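Local coordinates for protein GTPase HflX (Sulfolobus solfataricus P2, PDB 2QTF) that hydrolyses GTP, for which it is specific, and associates with the 50S ribosomal subunit, where it may act in protein synthesis or ribosome biogenesis, at residues A23-T28 and I57-I62; L89-F94 and E108-K113. All coordinates share one frame; numbering follows the deposited sequence.

Interaction 1. Residues A23-T28 and I57-I62; sequences ANYKVT and ISTLII
Y25 CA and T59 CA stand 8.5 Å apart across the intervening strand 2-7, because strands 25-31 and 59-62 run parallel on either side of it and meet only through side chains. Y25 spans the distance: with CG anti to the carbonyl carbon (chi1 -70°), its ring reaches T59 and I61, which point to the same side of the sheet. T59 crosses it at about a right angle, OG1 approaching obliquely to within 3.2 Å of Y25 CE1 while T59 CB lies 3.6 Å from the same carbon. I61 brings CD1 to 4.1 Å from Y25 CD2, an apolar contact, the methyl lying over the face but displaced toward the rim. The methyl of A23 sits at the ring's edge, in its plane, and the OH hydrogen-bonds with K2 NZ, so a large amphipathic ring suits this place. An alanine here would probably open a gap beside T59 and I61 and leave K2 NZ without this hydroxyl. N24, with positive phi, ends helix 13-22 in a Schellman motif, completing the helix-to-strand turn of a parallel alpha/beta sheet with strand order 2-1-3-4.

Interaction 2. Residues L89-F94 and E108-K113; sequences LLLEIF and ELARLK. With CD (cadmium ion), chain B.
L91 and E92 face A110 and R111 across a helical hairpin: helices 86-97 and 101-121 follow each other in the chain and pack nearly antiparallel, the two short segments at 160° with axes 10.5 Å apart. Leading the first segment, L89 and L90 turn from the partner helix toward helix 13-22, L19 lying against both, so their leucine bulk serves another interface. L91 supplies the first segment's apolar contact. Its branches divide the work: CD2 rests 3.8 Å from A110 CB, where a methyl lets the leucine come close, and CD1 lies 3.9 Å from R111 CG, alongside the arginine's aliphatic stem as the two side chains slide past each other in opposite directions. I244 and A247 also touch L91.

E92 leaves the helix with CG anti to the backbone N (chi1 -175°) and then bends at chi2, which carries its carboxylate to the cadmium ion. Both oxygens bind the metal, OE1 at 2.4 Å and OE2 at 2.2 Å, and two waters add to the coordination. R111 stretches out from CG to NE and brings NH2 within 3.0 Å of E92 OE1, which meets the guanidinium at its edge; the two planes are 39° apart, so the groups are not coplanar. OE1 thus faces two positive centres, which would be expected to favour the charged carboxylate. I93 returns to L19 on the side away from R111. F94, packed on A247 and T251 of helix 245-253, closes the segment with L90 O poised 3.1 Å above its ring plane, offset toward the rim.

Interactions 1 and 2 follow one another in the chain and touch, their centres 16 Å apart. A23 joins them: A23 CB lies 3.7 Å from L89 CD1 and 3.9 Å from E92 CG, so the methyl at the edge of the Y25 ring also packs on helix 86-97. I61 CG2 adds a looser touch, 4.2 Å from L89 CD2. The Y25 side chain comes within about 5 Å of the cadmium held by E92 without binding it, so the ion sits near both contacts. Neither contact is in the nucleotide site itself; the side chain of E92 is about 8 Å from that of S215, and that of L91 about 10 Å from that of V234, both predicted to bind GTP.

Interaction 1. Residues A23-T28 and I57-I62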
ATOM      1  N   ALA A  23       0.591   2.433   6.226  1.00 22.69           N
ATOM      2  CA  ALA A  23       0.690   3.818   6.551  1.00 22.59           C
ATOM      3  C   ALA A  23       1.534   4.047   7.830  1.00 24.25           C
ATOM      4  O   ALA A  23       1.442   5.134   8.367  1.00 25.45           O
ATOM      5  CB  ALA A  23      -0.773   4.473   6.700  1.00 21.37           C
ATOM      6  N   ASN A  24       2.287   3.044   8.253  1.00 25.36           N
ATOM      7  CA  ASN A  24       3.227   3.140   9.387  1.00 29.69           C
ATOM      8  C   ASN A  24       2.504   3.345  10.764  1.00 31.07           C
ATOM      9  O   ASN A  24       3.027   4.045  11.650  1.00 30.70           O
ATOM     10  CB  ASN A  24       4.255   4.264   9.114  1.00 28.86           C
ATOM     11  CG  ASN A  24       5.379   3.834   7.960  1.00 35.89           C
ATOM     12  OD1 ASN A  24       5.376   2.693   7.455  1.00 39.90           O
ATOM     13  ND2 ASN A  24       6.289   4.809   7.562  1.00 32.00           N
ATOM     14  N   TYR A  25       1.290   2.798  10.919  1.00 27.97           N
ATOM     15  CA  TYR A  25       0.597   2.840  12.252  1.00 28.88           C
ATOM     16  C   TYR A  25       0.554   1.424  12.804  1.00 29.89           C
ATOM     17  O   TYR A  25       0.423   0.475  12.041  1.00 28.82           O
ATOM     18  CB  TYR A  25      -0.857   3.343  12.150  1.00 25.98           C
ATOM     19  CG  TYR A  25      -0.952   4.790  11.810  1.00 26.49           C
ATOM     20  CD1 TYR A  25      -0.961   5.781  12.791  1.00 24.43           C
ATOM     21  CD2 TYR A  25      -1.051   5.182  10.492  1.00 27.99           C
ATOM     22  CE1 TYR A  25      -1.051   7.168  12.415  1.00 30.09           C
ATOM     23  CE2 TYR A  25      -1.074   6.544  10.143  1.00 28.34           C
ATOM     24  CZ  TYR A  25      -1.099   7.486  11.049  1.00 29.84           C
ATOM     25  OH  TYR A  25      -1.163   8.767  10.539  1.00 31.47           O
ATOM     26  N   LYS A  26       0.652   1.293  14.139  1.00 31.34           N
ATOM     27  CA  LYS A  26       0.320   0.075  14.856  1.00 33.45           C
ATOM     28  C   LYS A  26      -1.178   0.098  15.282  1.00 30.57           C
ATOM     29  O   LYS A  26      -1.614   1.065  15.882  1.00 29.30           O
ATOM     30  CB  LYS A  26       1.222  -0.002  16.117  1.00 35.91           C
ATOM     31  CG  LYS A  26       0.964  -1.326  16.925  1.00 40.14           C
ATOM     32  CD  LYS A  26       1.927  -1.520  18.167  1.00 41.06           C
ATOM     33  CE  LYS A  26       1.863  -3.037  18.715  1.00 47.42           C
ATOM     34  NZ  LYS A  26       3.096  -3.432  19.596  1.00 52.09           N
ATOM     35  N   VAL A  27      -1.971  -0.911  14.940  1.00 30.57           N
ATOM     36  CA  VAL A  27      -3.379  -0.905  15.301  1.00 30.84           C
ATOM     37  C   VAL A  27      -3.474  -1.369  16.717  1.00 31.69           C
ATOM     38  O   VAL A  27      -3.113  -2.546  17.001  1.00 30.52           O
ATOM     39  CB  VAL A  27      -4.162  -1.883  14.491  1.00 31.32           C
ATOM     40  CG1 VAL A  27      -5.678  -1.894  14.950  1.00 30.59           C
ATOM     41  CG2 VAL A  27      -3.986  -1.554  12.880  1.00 31.65           C
ATOM     42  N   THR A  28      -3.852  -0.472  17.620  1.00 32.55           N
ATOM     43  CA  THR A  28      -3.890  -0.901  19.025  1.00 35.22           C
ATOM     44  C   THR A  28      -5.248  -1.184  19.571  1.00 36.33           C
ATOM     45  O   THR A  28      -5.344  -1.756  20.656  1.00 36.16           O
ATOM     46  CB  THR A  28      -3.093  -0.054  19.982  1.00 35.32           C
ATOM     47  OG1 THR A  28      -3.531   1.306  19.933  1.00 35.81           O
ATOM     48  CG2 THR A  28      -1.559  -0.152  19.673  1.00 38.34           C
ATOM     49  N   ILE A  57      -2.827   6.579  22.232  1.00 31.42           N
ATOM     50  CA  ILE A  57      -3.503   6.483  20.873  1.00 29.59           C
ATOM     51  C   ILE A  57      -3.218   7.797  20.210  1.00 28.42           C
ATOM     52  O   ILE A  57      -3.643   8.826  20.714  1.00 27.56           O
ATOM     53  CB  ILE A  57      -5.064   6.319  20.939  1.00 29.39           C
ATOM     54  CG1 ILE A  57      -5.423   5.046  21.676  1.00 28.67           C
ATOM     55  CG2 ILE A  57      -5.687   6.139  19.425  1.00 28.06           C
ATOM     56  CD1 ILE A  57      -6.939   4.936  22.044  1.00 31.29           C
ATOM     57  N   SER A  58      -2.427   7.781  19.131  1.00 27.18           N
ATOM     58  CA  SER A  58      -2.109   9.006  18.457  1.00 26.92           C
ATOM     59  C   SER A  58      -3.127   9.348  17.407  1.00 25.67           C
ATOM     60  O   SER A  58      -3.270  10.511  17.080  1.00 24.62           O
ATOM     61  CB  SER A  58      -0.703   8.994  17.856  1.00 29.39           C
ATOM     62  OG  SER A  58      -0.606   8.006  16.861  1.00 31.13           O
ATOM     63  N   THR A  59      -3.890   8.369  16.929  1.00 24.42           N
ATOM     64  CA  THR A  59      -4.678   8.608  15.716  1.00 24.04           C
ATOM     65  C   THR A  59      -5.955   7.775  15.681  1.00 21.79           C
ATOM     66  O   THR A  59      -5.947   6.586  16.006  1.00 22.40           O
ATOM     67  CB  THR A  59      -3.817   8.263  14.407  1.00 25.01           C
ATOM     68  OG1 THR A  59      -2.602   9.045  14.441  1.00 27.29           O
ATOM     69  CG2 THR A  59      -4.606   8.445  13.059  1.00 23.30           C
ATOM     70  N   LEU A  60      -7.033   8.420  15.234  1.00 20.76           N
ATOM     71  CA  LEU A  60      -8.298   7.685  14.995  1.00 21.63           C
ATOM     72  C   LEU A  60      -8.419   7.355  13.502  1.00 20.87           C
ATOM     73  O   LEU A  60      -8.250   8.217  12.695  1.00 21.24           O
ATOM     74  CB  LEU A  60      -9.472   8.572  15.397  1.00 21.32           C
ATOM     75  CG  LEU A  60     -10.874   8.079  15.090  1.00 22.17           C
ATOM     76  CD1 LEU A  60     -11.105   6.680  15.672  1.00 27.69           C
ATOM     77  CD2 LEU A  60     -11.925   9.161  15.615  1.00 24.19           C
ATOM     78  N   ILE A  61      -8.650   6.088  13.158  1.00 22.26           N
ATOM     79  CA  ILE A  61      -8.816   5.744  11.766  1.00 22.58           C
ATOM     80  C   ILE A  61     -10.178   5.081  11.569  1.00 21.31           C
ATOM     81  O   ILE A  61     -10.484   4.110  12.255  1.00 21.20           O
ATOM     82  CB  ILE A  61      -7.647   4.791  11.255  1.00 22.20           C
ATOM     83  CG1 ILE A  61      -6.290   5.516  11.456  1.00 21.24           C
ATOM     84  CG2 ILE A  61      -7.856   4.431   9.738  1.00 21.96           C
ATOM     85  CD1 ILE A  61      -5.076   4.583  11.206  1.00 22.81           C
ATOM     86  N   ILE A  62     -10.969   5.630  10.657  1.00 20.01           N
ATOM     87  CA  ILE A  62     -12.301   5.087  10.375  1.00 22.05           C
ATOM     88  C   ILE A  62     -12.296   4.553   8.953  1.00 22.72           C
ATOM     89  O   ILE A  62     -12.051   5.275   7.997  1.00 22.48           O
ATOM     90  CB  ILE A  62     -13.370   6.150  10.648  1.00 23.26           C
ATOM     91  CG1 ILE A  62     -13.395   6.505  12.203  1.00 22.59           C
ATOM     92  CG2 ILE A  62     -14.726   5.609  10.181  1.00 24.53           C
ATOM     93  CD1 ILE A  62     -14.081   7.837  12.462  1.00 23.85           C
TER

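Interaction 2. Residues L89-F94 and E108-K113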
ATOM      1  N   LEU A  89      -6.506   7.825   4.683  1.00 15.89           N
ATOM      2  CA  LEU A  89      -5.597   6.729   5.004  1.00 16.64           C
ATOM      3  C   LEU A  89      -4.838   6.291   3.757  1.00 17.14           C
ATOM      4  O   LEU A  89      -3.613   6.023   3.771  1.00 14.93           O
ATOM      5  CB  LEU A  89      -6.366   5.519   5.663  1.00 17.74           C
ATOM      6  CG  LEU A  89      -5.554   4.181   5.817  1.00 15.34           C
ATOM      7  CD1 LEU A  89      -4.501   4.354   6.868  1.00 17.42           C
ATOM      8  CD2 LEU A  89      -6.396   2.868   6.142  1.00 21.11           C
ATOM      9  N   LEU A  90      -5.563   6.072   2.665  1.00 17.56           N
ATOM     10  CA  LEU A  90      -4.839   5.558   1.453  1.00 18.37           C
ATOM     11  C   LEU A  90      -3.929   6.668   0.942  1.00 18.49           C
ATOM     12  O   LEU A  90      -2.843   6.349   0.426  1.00 18.65           O
ATOM     13  CB  LEU A  90      -5.834   5.187   0.299  1.00 18.64           C
ATOM     14  CG  LEU A  90      -6.741   4.019   0.671  1.00 26.53           C
ATOM     15  CD1 LEU A  90      -7.940   3.720  -0.315  1.00 26.24           C
ATOM     16  CD2 LEU A  90      -5.974   2.781   0.935  1.00 31.10           C
ATOM     17  N   LEU A  91      -4.353   7.953   1.029  1.00 17.16           N
ATOM     18  CA  LEU A  91      -3.447   9.030   0.595  1.00 16.28           C
ATOM     19  C   LEU A  91      -2.157   9.055   1.479  1.00 16.88           C
ATOM     20  O   LEU A  91      -1.042   9.320   0.986  1.00 17.18           O
ATOM     21  CB  LEU A  91      -4.136  10.452   0.585  1.00 17.29           C
ATOM     22  CG  LEU A  91      -5.160  10.560  -0.596  1.00 15.32           C
ATOM     23  CD1 LEU A  91      -6.035  11.771  -0.291  1.00 14.51           C
ATOM     24  CD2 LEU A  91      -4.296  10.657  -1.908  1.00 16.60           C
ATOM     25  N   GLU A  92      -2.320   8.796   2.790  1.00 17.72           N
ATOM     26  CA  GLU A  92      -1.099   8.605   3.672  1.00 16.72           C
ATOM     27  C   GLU A  92      -0.148   7.478   3.201  1.00 17.61           C
ATOM     28  O   GLU A  92       1.065   7.702   3.124  1.00 16.26           O
ATOM     29  CB  GLU A  92      -1.553   8.399   5.167  1.00 14.80           C
ATOM     30  CG  GLU A  92      -0.316   8.316   6.106  1.00 18.26           C
ATOM     31  CD  GLU A  92       0.174   9.766   6.417  1.00 19.05           C
ATOM     32  OE1 GLU A  92      -0.626  10.714   6.058  1.00 18.56           O
ATOM     33  OE2 GLU A  92       1.265   9.973   7.064  1.00 26.08           O
ATOM     34  N   ILE A  93      -0.704   6.295   2.841  1.00 14.90           N
ATOM     35  CA  ILE A  93       0.079   5.162   2.278  1.00 17.82           C
ATOM     36  C   ILE A  93       0.838   5.653   1.045  1.00 17.10           C
ATOM     37  O   ILE A  93       2.042   5.451   0.896  1.00 17.78           O
ATOM     38  CB  ILE A  93      -0.869   3.981   1.900  1.00 18.68           C
ATOM     39  CG1 ILE A  93      -1.506   3.443   3.180  1.00 20.13           C
ATOM     40  CG2 ILE A  93      -0.100   2.923   1.050  1.00 19.39           C
ATOM     41  CD1 ILE A  93      -2.605   2.429   2.911  1.00 19.63           C
ATOM     42  N   PHE A  94       0.145   6.388   0.219  1.00 17.62           N
ATOM     43  CA  PHE A  94       0.783   6.863  -1.057  1.00 17.54           C
ATOM     44  C   PHE A  94       1.924   7.823  -0.737  1.00 16.44           C
ATOM     45  O   PHE A  94       3.021   7.691  -1.301  1.00 18.39           O
ATOM     46  CB  PHE A  94      -0.229   7.497  -2.028  1.00 18.63           C
ATOM     47  CG  PHE A  94      -1.449   6.608  -2.402  1.00 18.86           C
ATOM     48  CD1 PHE A  94      -1.439   5.243  -2.256  1.00 20.90           C
ATOM     49  CD2 PHE A  94      -2.535   7.227  -3.066  1.00 15.91           C
ATOM     50  CE1 PHE A  94      -2.573   4.477  -2.563  1.00 17.45           C
ATOM     51  CE2 PHE A  94      -3.717   6.456  -3.445  1.00 18.97           C
ATOM     52  CZ  PHE A  94      -3.726   5.095  -3.187  1.00 20.29           C
ATOM     53  N   GLU A 108      -0.891  15.686  -2.987  1.00 17.81           N
ATOM     54  CA  GLU A 108      -1.252  16.908  -2.330  1.00 18.15           C
ATOM     55  C   GLU A 108      -2.561  17.489  -2.981  1.00 19.83           C
ATOM     56  O   GLU A 108      -3.437  18.042  -2.281  1.00 21.01           O
ATOM     57  CB  GLU A 108      -0.163  17.975  -2.536  1.00 19.90           C
ATOM     58  CG  GLU A 108      -0.721  19.233  -1.707  1.00 26.61           C
ATOM     59  CD  GLU A 108       0.150  20.397  -1.682  1.00 38.49           C
ATOM     60  OE1 GLU A 108      -0.224  21.323  -0.891  1.00 33.41           O
ATOM     61  OE2 GLU A 108       1.184  20.380  -2.443  1.00 36.51           O
ATOM     62  N   LEU A 109      -2.632  17.392  -4.297  1.00 21.26           N
ATOM     63  CA  LEU A 109      -3.859  17.803  -5.089  1.00 20.97           C
ATOM     64  C   LEU A 109      -5.103  17.057  -4.550  1.00 19.35           C
ATOM     65  O   LEU A 109      -6.120  17.664  -4.223  1.00 18.69           O
ATOM     66  CB  LEU A 109      -3.634  17.468  -6.592  1.00 19.59           C
ATOM     67  CG  LEU A 109      -4.901  17.846  -7.463  1.00 23.19           C
ATOM     68  CD1 LEU A 109      -5.258  19.399  -7.338  1.00 22.74           C
ATOM     69  CD2 LEU A 109      -4.622  17.445  -8.914  1.00 21.61           C
ATOM     70  N   ALA A 110      -5.010  15.738  -4.402  1.00 17.69           N
ATOM     71  CA  ALA A 110      -6.132  14.958  -3.853  1.00 16.91           C
ATOM     72  C   ALA A 110      -6.484  15.340  -2.411  1.00 17.51           C
ATOM     73  O   ALA A 110      -7.680  15.366  -2.014  1.00 16.92           O
ATOM     74  CB  ALA A 110      -5.861  13.439  -3.975  1.00 17.27           C
ATOM     75  N   ARG A 111      -5.456  15.547  -1.564  1.00 17.84           N
ATOM     76  CA  ARG A 111      -5.744  16.025  -0.164  1.00 16.78           C
ATOM     77  C   ARG A 111      -6.470  17.405  -0.167  1.00 17.04           C
ATOM     78  O   ARG A 111      -7.390  17.637   0.613  1.00 16.23           O
ATOM     79  CB  ARG A 111      -4.409  16.109   0.592  1.00 15.48           C
ATOM     80  CG  ARG A 111      -3.863  14.728   0.977  1.00 14.80           C
ATOM     81  CD  ARG A 111      -2.401  14.871   1.625  1.00 17.81           C
ATOM     82  NE  ARG A 111      -2.066  13.629   2.310  1.00 20.29           N
ATOM     83  CZ  ARG A 111      -0.846  13.366   2.773  1.00 19.95           C
ATOM     84  NH1 ARG A 111       0.168  14.206   2.498  1.00 18.49           N
ATOM     85  NH2 ARG A 111      -0.697  12.353   3.565  1.00 18.82           N
ATOM     86  N   LEU A 112      -5.980  18.367  -0.935  1.00 17.50           N
ATOM     87  CA  LEU A 112      -6.630  19.687  -1.053  1.00 20.35           C
ATOM     88  C   LEU A 112      -8.042  19.589  -1.518  1.00 20.17           C
ATOM     89  O   LEU A 112      -8.945  20.272  -0.961  1.00 22.01           O
ATOM     90  CB  LEU A 112      -5.852  20.590  -2.028  1.00 20.20           C
ATOM     91  CG  LEU A 112      -4.462  20.992  -1.478  1.00 27.39           C
ATOM     92  CD1 LEU A 112      -3.669  21.745  -2.510  1.00 21.06           C
ATOM     93  CD2 LEU A 112      -4.573  21.810  -0.128  1.00 29.10           C
ATOM     94  N   LYS A 113      -8.266  18.806  -2.563  1.00 19.75           N
ATOM     95  CA  LYS A 113      -9.660  18.641  -3.104  1.00 20.09           C
ATOM     96  C   LYS A 113     -10.548  18.008  -2.038  1.00 21.88           C
ATOM     97  O   LYS A 113     -11.720  18.401  -1.901  1.00 20.49           O
ATOM     98  CB  LYS A 113      -9.639  17.745  -4.360  1.00 17.69           C
ATOM     99  CG  LYS A 113      -9.122  18.609  -5.567  1.00 23.03           C
ATOM    100  CD  LYS A 113      -9.257  17.811  -6.853  1.00 28.30           C
ATOM    101  CE  LYS A 113      -9.243  18.791  -8.063  1.00 39.88           C
ATOM    102  NZ  LYS A 113      -9.766  18.107  -9.318  1.00 42.89           N
TER
HETATM  103 CD    CD B 401       0.909  12.161   7.273  1.00 23.99          CD
HETATM  104  O   HOH W   1      -1.266  13.344   7.169  1.00 28.66           O
HETATM  105  O   HOH W   2      -0.188  11.319   9.485  1.00 35.31           O